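Local coordinates for B12-binding domain-containing protein (Kitasatospora setae, PDB 6WTE) that binds cobalamin and a [4Fe-4S] cluster and, as a member of the radical SAM methylases, probably transfers a methyl group by a non-radical route, at residues A[23-35]-A[129-141]. Sequence-based numbering, arbitrary orientation.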
ATOM      1  N   ASP A  23       3.453  14.527  -3.797  1.00 10.52           N
ATOM      2  CA  ASP A  23       3.191  15.771  -3.081  1.00 12.66           C
ATOM      3  C   ASP A  23       4.140  15.930  -1.900  1.00 12.17           C
ATOM      4  O   ASP A  23       4.610  17.041  -1.619  1.00 11.53           O
ATOM      5  CB  ASP A  23       1.736  15.829  -2.603  1.00 13.88           C
ATOM      6  CG  ASP A  23       0.771  16.326  -3.675  1.00 11.93           C
ATOM      7  OD1 ASP A  23       1.210  16.929  -4.683  1.00 16.14           O
ATOM      8  OD2 ASP A  23      -0.453  16.139  -3.491  1.00 12.18           O
ATOM      9  N   VAL A  24       4.424  14.835  -1.189  1.00 10.91           N
ATOM     10  CA  VAL A  24       5.390  14.881  -0.093  1.00 10.75           C
ATOM     11  C   VAL A  24       6.764  15.280  -0.621  1.00 12.94           C
ATOM     12  O   VAL A  24       7.437  16.155  -0.061  1.00 12.75           O
ATOM     13  CB  VAL A  24       5.451  13.524   0.633  1.00 10.13           C
ATOM     14  CG1 VAL A  24       6.426  13.597   1.801  1.00 13.02           C
ATOM     15  CG2 VAL A  24       4.066  13.094   1.121  1.00 10.03           C
ATOM     16  N   LEU A  25       7.199  14.636  -1.706  1.00 10.45           N
ATOM     17  CA  LEU A  25       8.525  14.914  -2.254  1.00 10.58           C
ATOM     18  C   LEU A  25       8.605  16.319  -2.831  1.00 12.96           C
ATOM     19  O   LEU A  25       9.632  16.995  -2.685  1.00 13.76           O
ATOM     20  CB  LEU A  25       8.875  13.880  -3.323  1.00 10.44           C
ATOM     21  CG  LEU A  25       8.908  12.425  -2.878  1.00 10.16           C
ATOM     22  CD1 LEU A  25       9.241  11.542  -4.083  1.00 13.67           C
ATOM     23  CD2 LEU A  25       9.937  12.235  -1.772  1.00 12.98           C
ATOM     24  N   THR A  26       7.536  16.771  -3.495  1.00 11.83           N
ATOM     25  CA  THR A  26       7.529  18.117  -4.062  1.00 13.45           C
ATOM     26  C   THR A  26       7.697  19.163  -2.969  1.00 14.15           C
ATOM     27  O   THR A  26       8.499  20.090  -3.102  1.00 12.91           O
ATOM     28  CB  THR A  26       6.239  18.357  -4.848  1.00 13.29           C
ATOM     29  OG1 THR A  26       6.199  17.492  -5.993  1.00 13.59           O
ATOM     30  CG2 THR A  26       6.131  19.824  -5.290  1.00 13.33           C
ATOM     31  N   THR A  27       6.964  19.011  -1.861  1.00 12.05           N
ATOM     32  CA  THR A  27       7.048  19.993  -0.781  1.00 15.31           C
ATOM     33  C   THR A  27       8.473  20.114  -0.260  1.00 15.67           C
ATOM     34  O   THR A  27       9.014  21.220  -0.141  1.00 14.97           O
ATOM     35  CB  THR A  27       6.096  19.611   0.353  1.00 14.47           C
ATOM     36  OG1 THR A  27       4.747  19.710  -0.112  1.00 19.63           O
ATOM     37  CG2 THR A  27       6.282  20.536   1.553  1.00 15.99           C
ATOM     38  N   ALA A  28       9.102  18.976   0.043  1.00 13.73           N
ATOM     39  CA  ALA A  28      10.450  18.993   0.597  1.00 14.18           C
ATOM     40  C   ALA A  28      11.442  19.595  -0.391  1.00 12.44           C
ATOM     41  O   ALA A  28      12.274  20.433  -0.025  1.00 12.36           O
ATOM     42  CB  ALA A  28      10.865  17.576   0.981  1.00 14.84           C
ATOM     43  N   LEU A  29      11.369  19.173  -1.651  1.00 11.76           N
ATOM     44  CA  LEU A  29      12.310  19.678  -2.644  1.00 13.54           C
ATOM     45  C   LEU A  29      12.125  21.172  -2.872  1.00 14.54           C
ATOM     46  O   LEU A  29      13.105  21.922  -2.931  1.00 15.25           O
ATOM     47  CB  LEU A  29      12.145  18.907  -3.948  1.00 12.22           C
ATOM     48  CG  LEU A  29      12.754  17.508  -3.986  1.00 13.04           C
ATOM     49  CD1 LEU A  29      12.251  16.800  -5.225  1.00 12.28           C
ATOM     50  CD2 LEU A  29      14.277  17.598  -3.979  1.00 12.70           C
ATOM     51  N   GLU A  30      10.874  21.629  -2.976  1.00 12.66           N
ATOM     52  CA  GLU A  30      10.634  23.058  -3.156  1.00 16.74           C
ATOM     53  C   GLU A  30      11.117  23.860  -1.954  1.00 18.42           C
ATOM     54  O   GLU A  30      11.695  24.942  -2.114  1.00 17.26           O
ATOM     55  CB  GLU A  30       9.147  23.314  -3.410  1.00 14.61           C
ATOM     56  CG  GLU A  30       8.670  22.850  -4.777  1.00 17.15           C
ATOM     57  CD  GLU A  30       7.210  23.179  -5.028  1.00 20.96           C
ATOM     58  OE1 GLU A  30       6.476  23.404  -4.046  1.00 16.98           O
ATOM     59  OE2 GLU A  30       6.802  23.209  -6.209  1.00 23.56           O
ATOM     60  N   ASP A  31      10.894  23.345  -0.739  1.00 15.79           N
ATOM     61  CA  ASP A  31      11.340  24.050   0.457  1.00 18.14           C
ATOM     62  C   ASP A  31      12.859  24.150   0.533  1.00 18.60           C
ATOM     63  O   ASP A  31      13.374  25.059   1.191  1.00 19.70           O
ATOM     64  CB  ASP A  31      10.793  23.370   1.716  1.00 21.78           C
ATOM     65  CG  ASP A  31       9.297  23.590   1.906  1.00 21.62           C
ATOM     66  OD1 ASP A  31       8.679  24.311   1.095  1.00 22.54           O
ATOM     67  OD2 ASP A  31       8.738  23.042   2.875  1.00 23.73           O
ATOM     68  N   GLU A  32      13.580  23.241  -0.120  1.00 16.48           N
ATOM     69  CA  GLU A  32      15.036  23.271  -0.171  1.00 20.46           C
ATOM     70  C   GLU A  32      15.570  24.014  -1.388  1.00 19.94           C
ATOM     71  O   GLU A  32      16.776  23.967  -1.650  1.00 21.01           O
ATOM     72  CB  GLU A  32      15.596  21.847  -0.149  1.00 19.34           C
ATOM     73  CG  GLU A  32      15.407  21.136   1.181  1.00 21.45           C
ATOM     74  CD  GLU A  32      16.204  21.773   2.303  1.00 29.84           C
ATOM     75  OE1 GLU A  32      17.292  22.322   2.029  1.00 33.55           O
ATOM     76  OE2 GLU A  32      15.739  21.728   3.461  1.00 38.47           O
ATOM     77  N   GLY A  33      14.705  24.689  -2.138  1.00 18.15           N
ATOM     78  CA  GLY A  33      15.145  25.551  -3.212  1.00 20.35           C
ATOM     79  C   GLY A  33      15.176  24.937  -4.591  1.00 20.86           C
ATOM     80  O   GLY A  33      15.726  25.559  -5.512  1.00 20.54           O
ATOM     81  N   PHE A  34      14.593  23.759  -4.778  1.00 15.72           N
ATOM     82  CA  PHE A  34      14.559  23.136  -6.091  1.00 17.48           C
ATOM     83  C   PHE A  34      13.256  23.457  -6.809  1.00 20.67           C
ATOM     84  O   PHE A  34      12.224  23.728  -6.186  1.00 17.01           O
ATOM     85  CB  PHE A  34      14.734  21.620  -5.978  1.00 16.00           C
ATOM     86  CG  PHE A  34      16.081  21.222  -5.462  1.00 17.10           C
ATOM     87  CD1 PHE A  34      17.173  21.155  -6.316  1.00 17.69           C
ATOM     88  CD2 PHE A  34      16.264  20.947  -4.119  1.00 16.20           C
ATOM     89  CE1 PHE A  34      18.418  20.812  -5.838  1.00 15.69           C
ATOM     90  CE2 PHE A  34      17.504  20.603  -3.633  1.00 15.39           C
ATOM     91  CZ  PHE A  34      18.584  20.532  -4.494  1.00 17.66           C
ATOM     92  N   GLU A  35      13.322  23.437  -8.136  1.00 16.53           N
ATOM     93  CA  GLU A  35      12.132  23.510  -8.965  1.00 15.74           C
ATOM     94  C   GLU A  35      11.681  22.084  -9.253  1.00 16.72           C
ATOM     95  O   GLU A  35      12.499  21.234  -9.612  1.00 16.05           O
ATOM     96  CB  GLU A  35      12.422  24.261 -10.265  1.00 16.98           C
ATOM     97  CG  GLU A  35      11.222  24.423 -11.177  1.00 17.85           C
ATOM     98  CD  GLU A  35      11.578  25.098 -12.487  1.00 22.95           C
ATOM     99  OE1 GLU A  35      12.787  25.252 -12.765  1.00 21.52           O
ATOM    100  OE2 GLU A  35      10.652  25.469 -13.239  1.00 25.87           O
ATOM    101  N   GLY A 129      11.113   9.145   1.424  1.00 10.28           N
ATOM    102  CA  GLY A 129      12.164   9.629   0.550  1.00 11.31           C
ATOM    103  C   GLY A 129      12.476  11.113   0.596  1.00 14.19           C
ATOM    104  O   GLY A 129      13.470  11.538  -0.000  1.00 11.72           O
ATOM    105  N   GLU A 130      11.678  11.903   1.320  1.00 15.52           N
ATOM    106  CA  GLU A 130      11.750  13.357   1.178  1.00 13.19           C
ATOM    107  C   GLU A 130      13.113  13.918   1.578  1.00 14.01           C
ATOM    108  O   GLU A 130      13.619  14.843   0.932  1.00 15.48           O
ATOM    109  CB  GLU A 130      10.636  14.026   1.990  1.00 14.21           C
ATOM    110  CG  GLU A 130      10.553  13.598   3.453  1.00 14.77           C
ATOM    111  CD  GLU A 130       9.553  12.487   3.676  1.00 14.43           C
ATOM    112  OE1 GLU A 130       9.419  11.627   2.785  1.00 13.79           O
ATOM    113  OE2 GLU A 130       8.883  12.484   4.735  1.00 13.45           O
ATOM    114  N   LYS A 131      13.743  13.366   2.619  1.00 14.64           N
ATOM    115  CA  LYS A 131      15.022  13.928   3.048  1.00 16.12           C
ATOM    116  C   LYS A 131      16.173  13.417   2.191  1.00 16.12           C
ATOM    117  O   LYS A 131      17.025  14.199   1.750  1.00 15.73           O
ATOM    118  CB  LYS A 131      15.255  13.629   4.529  1.00 16.25           C
ATOM    119  CG  LYS A 131      14.294  14.408   5.423  1.00 17.03           C
ATOM    120  CD  LYS A 131      14.678  14.349   6.891  1.00 21.43           C
ATOM    121  CE  LYS A 131      13.589  14.976   7.760  1.00 23.70           C
ATOM    122  NZ  LYS A 131      13.141  16.305   7.260  1.00 29.20           N
ATOM    123  N   ILE A 132      16.203  12.105   1.937  1.00 13.15           N
ATOM    124  CA  ILE A 132      17.242  11.521   1.089  1.00 12.08           C
ATOM    125  C   ILE A 132      17.198  12.137  -0.304  1.00 12.27           C
ATOM    126  O   ILE A 132      18.239  12.436  -0.902  1.00 12.87           O
ATOM    127  CB  ILE A 132      17.077   9.991   1.033  1.00 11.53           C
ATOM    128  CG1 ILE A 132      17.269   9.390   2.426  1.00 11.78           C
ATOM    129  CG2 ILE A 132      18.051   9.372  -0.000  1.00 12.39           C
ATOM    130  CD1 ILE A 132      16.912   7.919   2.530  1.00 16.33           C
ATOM    131  N   LEU A 133      15.991  12.342  -0.841  1.00 10.69           N
ATOM    132  CA  LEU A 133      15.873  12.900  -2.186  1.00 13.68           C
ATOM    133  C   LEU A 133      16.426  14.322  -2.251  1.00 13.19           C
ATOM    134  O   LEU A 133      17.045  14.708  -3.251  1.00 14.72           O
ATOM    135  CB  LEU A 133      14.413  12.860  -2.648  1.00 11.28           C
ATOM    136  CG  LEU A 133      14.162  13.342  -4.080  1.00 12.14           C
ATOM    137  CD1 LEU A 133      15.054  12.578  -5.062  1.00 14.72           C
ATOM    138  CD2 LEU A 133      12.691  13.196  -4.463  1.00 12.36           C
ATOM    139  N   CYS A 134      16.210  15.120  -1.199  1.00 12.91           N
ATOM    140  CA  CYS A 134      16.781  16.462  -1.186  1.00 13.95           C
ATOM    141  C   CYS A 134      18.300  16.417  -1.180  1.00 14.00           C
ATOM    142  O   CYS A 134      18.951  17.221  -1.854  1.00 14.08           O
ATOM    143  CB  CYS A 134      16.284  17.251   0.019  1.00 14.14           C
ATOM    144  SG  CYS A 134      14.579  17.798  -0.136  1.00 15.67           S
ATOM    145  N   GLU A 135      18.887  15.507  -0.396  1.00 14.34           N
ATOM    146  CA  GLU A 135      20.340  15.396  -0.397  1.00 13.46           C
ATOM    147  C   GLU A 135      20.841  14.924  -1.753  1.00 14.50           C
ATOM    148  O   GLU A 135      21.849  15.428  -2.254  1.00 13.60           O
ATOM    149  CB  GLU A 135      20.807  14.459   0.720  1.00 14.68           C
ATOM    150  CG  GLU A 135      20.496  15.000   2.108  1.00 17.49           C
ATOM    151  CD  GLU A 135      21.210  14.256   3.223  1.00 30.98           C
ATOM    152  OE1 GLU A 135      22.150  13.483   2.933  1.00 27.81           O
ATOM    153  OE2 GLU A 135      20.825  14.452   4.397  1.00 35.14           O
ATOM    154  N   LEU A 136      20.124  13.984  -2.377  1.00 13.22           N
ATOM    155  CA  LEU A 136      20.504  13.520  -3.707  1.00 13.81           C
ATOM    156  C   LEU A 136      20.422  14.650  -4.728  1.00 13.76           C
ATOM    157  O   LEU A 136      21.362  14.876  -5.498  1.00 14.19           O
ATOM    158  CB  LEU A 136      19.616  12.344  -4.121  1.00 13.73           C
ATOM    159  CG  LEU A 136      19.877  11.739  -5.509  1.00 11.30           C
ATOM    160  CD1 LEU A 136      21.293  11.185  -5.641  1.00 14.68           C
ATOM    161  CD2 LEU A 136      18.841  10.671  -5.838  1.00 12.58           C
ATOM    162  N   ALA A 137      19.308  15.386  -4.733  1.00 12.12           N
ATOM    163  CA  ALA A 137      19.172  16.509  -5.657  1.00 14.29           C
ATOM    164  C   ALA A 137      20.277  17.535  -5.440  1.00 15.14           C
ATOM    165  O   ALA A 137      20.788  18.122  -6.401  1.00 14.36           O
ATOM    166  CB  ALA A 137      17.793  17.158  -5.505  1.00 13.57           C
ATOM    167  N   THR A 138      20.664  17.763  -4.183  1.00 13.95           N
ATOM    168  CA  THR A 138      21.743  18.706  -3.918  1.00 14.63           C
ATOM    169  C   THR A 138      23.061  18.196  -4.490  1.00 16.84           C
ATOM    170  O   THR A 138      23.793  18.951  -5.140  1.00 15.71           O
ATOM    171  CB  THR A 138      21.873  18.964  -2.416  1.00 15.86           C
ATOM    172  OG1 THR A 138      20.660  19.542  -1.918  1.00 18.85           O
ATOM    173  CG2 THR A 138      23.028  19.914  -2.129  1.00 17.98           C
ATOM    174  N   ALA A 139      23.367  16.913  -4.283  1.00 14.83           N
ATOM    175  CA  ALA A 139      24.618  16.364  -4.799  1.00 16.28           C
ATOM    176  C   ALA A 139      24.668  16.434  -6.323  1.00 14.17           C
ATOM    177  O   ALA A 139      25.671  16.866  -6.904  1.00 15.89           O
ATOM    178  CB  ALA A 139      24.798  14.923  -4.313  1.00 15.99           C
ATOM    179  N   ILE A 140      23.589  16.017  -6.989  1.00 13.19           N
ATOM    180  CA  ILE A 140      23.569  16.019  -8.451  1.00 17.08           C
ATOM    181  C   ILE A 140      23.703  17.443  -8.980  1.00 14.34           C
ATOM    182  O   ILE A 140      24.531  17.729  -9.857  1.00 15.79           O
ATOM    183  CB  ILE A 140      22.286  15.344  -8.973  1.00 13.95           C
ATOM    184  CG1 ILE A 140      22.124  13.936  -8.390  1.00 16.48           C
ATOM    185  CG2 ILE A 140      22.290  15.293 -10.496  1.00 16.88           C
ATOM    186  CD1 ILE A 140      23.281  13.014  -8.669  1.00 17.75           C
ATOM    187  N   SER A 141      22.907  18.363  -8.428  1.00 15.44           N
ATOM    188  CA  SER A 141      22.922  19.746  -8.891  1.00 16.50           C
ATOM    189  C   SER A 141      24.306  20.368  -8.751  1.00 17.77           C
ATOM    190  O   SER A 141      24.728  21.162  -9.601  1.00 21.85           O
ATOM    191  CB  SER A 141      21.893  20.566  -8.114  1.00 16.18           C
ATOM    192  OG  SER A 141      21.988  21.939  -8.452  1.00 22.88           O
TER
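The methyl of A137 sits over one face of the F34 ring, its CB 3.8 Å from the ring centroid and 19° off the normal, which meets the geometry of a CH-pi contact. This is the C-terminal end of a helix pair in the Rossmann-like B12-binding domain: helices 20-31 and 130-141 lie against one side of its mainly parallel sheet, with axes 9.0 Å apart at closest approach and crossing at -46°. At the ring's edge, in its plane, F34 CZ meets T138 OG1 at 3.5 Å; that hydroxyl donates to C134 O, which also takes T138 N from the other face of its carbonyl plane. An alanine at F34 would take away the ring and is likely to leave A137 CB without its aromatic cover and a gap beside T138.

Farther along the interface, L133 CD2 is shared by two leucines, 3.7 Å from L29 CD1 and 3.8 Å from L25 CD1; both leucine side chains cross that of L133 at about a right angle. With its CG anti to the backbone N (chi1 -177°), L133 directs this methyl at both. L63 of strand 63-67 also touches L133, placing this leucine group against the sheet. C134 SG packs against A28, L29 and E32, 3.7 Å from E32 CG.

Near the cofactor, A28 CB rests on E130 CB, and E130 OE1 hydrogen-bonds to cobalamin while OE2 accepts from the backbone N of D192. G129 N binds cobalamin as well, and L25 CD2 packs 3.6 Å from G129 C.

What positions F34 is a Schellman motif: G33, with a positive phi, is the C-prime residue of the motif that ends the helix, with G33 N bonded to E30 O and F34 N to L29 O at 3.0 Å.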